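Exoglucanase A (Cellulomonas fimi, PDB 7CBD) hydrolyses beta-1,4-glucosidic linkages of cellulose with inversion of anomeric configuration, its catalytic domain here releasing cellobiose from non-reducing chain ends. Local coordinates at residues E147-S150 with L151-T155. Sequence-based numbering, arbitrary orientation.
Sequences EPDS and LPNLT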
ATOM      1  N   GLU A 147       5.291  -8.276   2.621  1.00  5.11           N
ATOM      2  CA  GLU A 147       6.155  -8.122   1.451  1.00  4.88           C
ATOM      3  C   GLU A 147       5.443  -7.580   0.217  1.00  4.71           C
ATOM      4  O   GLU A 147       5.217  -8.304  -0.764  1.00  5.41           O
ATOM      5  CB  GLU A 147       6.938  -9.408   1.176  1.00  5.53           C
ATOM      6  CG  GLU A 147       7.897  -9.780   2.301  1.00  5.42           C
ATOM      7  CD  GLU A 147       9.134  -8.888   2.396  1.00  5.42           C
ATOM      8  OE1 GLU A 147       9.402  -8.090   1.468  1.00  5.79           O
ATOM      9  OE2 GLU A 147       9.859  -8.989   3.412  1.00  5.66           O
ATOM     10  N   PRO A 148       5.116  -6.290   0.218  1.00  4.60           N
ATOM     11  CA  PRO A 148       4.617  -5.649  -1.006  1.00  5.83           C
ATOM     12  C   PRO A 148       5.563  -5.865  -2.183  1.00  5.58           C
ATOM     13  O   PRO A 148       6.771  -6.032  -2.013  1.00  5.63           O
ATOM     14  CB  PRO A 148       4.549  -4.166  -0.617  1.00  6.87           C
ATOM     15  CG  PRO A 148       4.404  -4.182   0.887  1.00  6.94           C
ATOM     16  CD  PRO A 148       5.217  -5.352   1.347  1.00  6.23           C
ATOM     17  N   ASP A 149       4.992  -5.875  -3.390  1.00  5.74           N
ATOM     18  CA  ASP A 149       5.778  -5.954  -4.624  1.00  6.48           C
ATOM     19  C   ASP A 149       6.660  -7.199  -4.683  1.00  5.68           C
ATOM     20  O   ASP A 149       7.815  -7.131  -5.109  1.00  6.55           O
ATOM     21  CB  ASP A 149       6.604  -4.684  -4.845  1.00  8.42           C
ATOM     22  CG  ASP A 149       7.233  -4.633  -6.222  1.00  9.31           C
ATOM     23  OD1 ASP A 149       6.646  -5.209  -7.165  1.00 10.30           O
ATOM     24  OD2 ASP A 149       8.331  -4.049  -6.352  1.00  9.57           O
ATOM     25  N   SER A 150       6.123  -8.349  -4.268  1.00  5.63           N
ATOM     26  CA  SER A 150       6.923  -9.572  -4.262  1.00  5.47           C
ATOM     27  C   SER A 150       6.331 -10.650  -5.164  1.00  5.13           C
ATOM     28  O   SER A 150       6.601 -10.669  -6.371  1.00  5.65           O
ATOM     29  CB  SER A 150       7.171 -10.083  -2.831  1.00  5.43           C
ATOM     30  OG  SER A 150       5.969 -10.456  -2.171  1.00  5.63           O
ATOM     31  N   LEU A 151       5.504 -11.530  -4.594  1.00  5.54           N
ATOM     32  CA  LEU A 151       5.130 -12.768  -5.280  1.00  6.83           C
ATOM     33  C   LEU A 151       4.532 -12.589  -6.670  1.00  7.66           C
ATOM     34  O   LEU A 151       4.856 -13.401  -7.556  1.00  8.95           O
ATOM     35  CB  LEU A 151       4.235 -13.637  -4.389  1.00  7.33           C
ATOM     36  CG  LEU A 151       4.943 -14.241  -3.177  1.00  8.35           C
ATOM     37  CD1 LEU A 151       3.925 -14.767  -2.177  1.00  9.02           C
ATOM     38  CD2 LEU A 151       5.891 -15.355  -3.590  1.00 10.18           C
ATOM     39  N   PRO A 152       3.663 -11.609  -6.937  1.00  7.71           N
ATOM     40  CA  PRO A 152       3.093 -11.501  -8.289  1.00  8.73           C
ATOM     41  C   PRO A 152       4.107 -11.167  -9.375  1.00  7.63           C
ATOM     42  O   PRO A 152       3.778 -11.312 -10.560  1.00  8.46           O
ATOM     43  CB  PRO A 152       2.042 -10.396  -8.144  1.00 11.07           C
ATOM     44  CG  PRO A 152       1.682 -10.407  -6.677  1.00 11.10           C
ATOM     45  CD  PRO A 152       2.985 -10.700  -5.992  1.00  9.94           C
ATOM     46  N   ASN A 153       5.315 -10.722  -9.022  1.00  6.54           N
ATOM     47  CA  ASN A 153       6.355 -10.597 -10.037  1.00  6.25           C
ATOM     48  C   ASN A 153       6.677 -11.943 -10.663  1.00  7.25           C
ATOM     49  O   ASN A 153       7.151 -11.996 -11.801  1.00  8.24           O
ATOM     50  CB  ASN A 153       7.630 -10.030  -9.420  1.00  6.49           C
ATOM     51  CG  ASN A 153       7.530  -8.561  -9.136  1.00  6.54           C
ATOM     52  OD1 ASN A 153       7.524  -7.744 -10.055  1.00  8.79           O
ATOM     53  ND2 ASN A 153       7.443  -8.210  -7.860  1.00  7.50           N
ATOM     54  N   LEU A 154       6.429 -13.037  -9.942  1.00  7.92           N
ATOM     55  CA  LEU A 154       6.827 -14.353 -10.421  1.00 10.71           C
ATOM     56  C   LEU A 154       5.904 -14.890 -11.504  1.00 12.75           C
ATOM     57  O   LEU A 154       6.273 -15.854 -12.186  1.00 14.85           O
ATOM     58  CB  LEU A 154       6.946 -15.335  -9.247  1.00 10.94           C
ATOM     59  CG  LEU A 154       7.815 -14.857  -8.072  1.00 12.31           C
ATOM     60  CD1 LEU A 154       8.000 -15.983  -7.065  1.00 13.99           C
ATOM     61  CD2 LEU A 154       9.161 -14.285  -8.520  1.00 13.42           C
ATOM     62  N   THR A 155       4.726 -14.288 -11.683  1.00 12.67           N
ATOM     63  CA  THR A 155       3.782 -14.704 -12.709  1.00 15.45           C
ATOM     64  C   THR A 155       3.545 -13.651 -13.782  1.00 14.31           C
ATOM     65  O   THR A 155       2.842 -13.935 -14.757  1.00 16.46           O
ATOM     66  CB  THR A 155       2.433 -15.038 -12.068  1.00 18.26           C
ATOM     67  OG1 THR A 155       2.060 -13.955 -11.207  1.00 18.54           O
ATOM     68  CG2 THR A 155       2.525 -16.322 -11.259  1.00 18.89           C
TER
HETATM   69  O   HOH W   1       9.212  -5.344  -8.815  1.00 16.95           O
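D149 and N153 meet beside a type I beta turn, S150 to N153, that carries the chain from strand 141-146 of the family 6 glycoside hydrolase core into the short helix 153-156. D149 is the predicted proton donor, its side chain about 10 Å from that of D371, the predicted nucleophile. The carbonyl O of E147 takes a hydrogen bond from S150 OG at 2.7 Å, in the carbonyl plane, while the E147 carboxylate turns away to Y120 OH and the backbone N of D95. With CG anti to the backbone N (chi1 -170°), the D149 carboxylate is carried to the N153 amide, and N153 ND2 gives D149 OD1 a nearly straight bond of 3.2 Å. That donor stands above the carboxylate plane, 61° out of it, and D149 OD1 lies close to the plane of the N153 amide. A water lies within hydrogen-bonding distance of both other ends, 2.9 Å from D149 OD2 and 3.2 Å from N153 OD1, though its protons cannot serve every acceptor nearby; N153 OD1 also bonds N157 ND2, so both ends of the amide are held. W198 lies against D149, P152 and N153. Replacing N153 by an alanine removes the amide, which would probably leave D149 OD1 without this donor and S150 O with the backbone bond alone from this turn. As it stands, S150 O closes the turn by accepting N153 N at 2.9 Å and, from the same face of its plane, N153 ND2 at 3.0 Å.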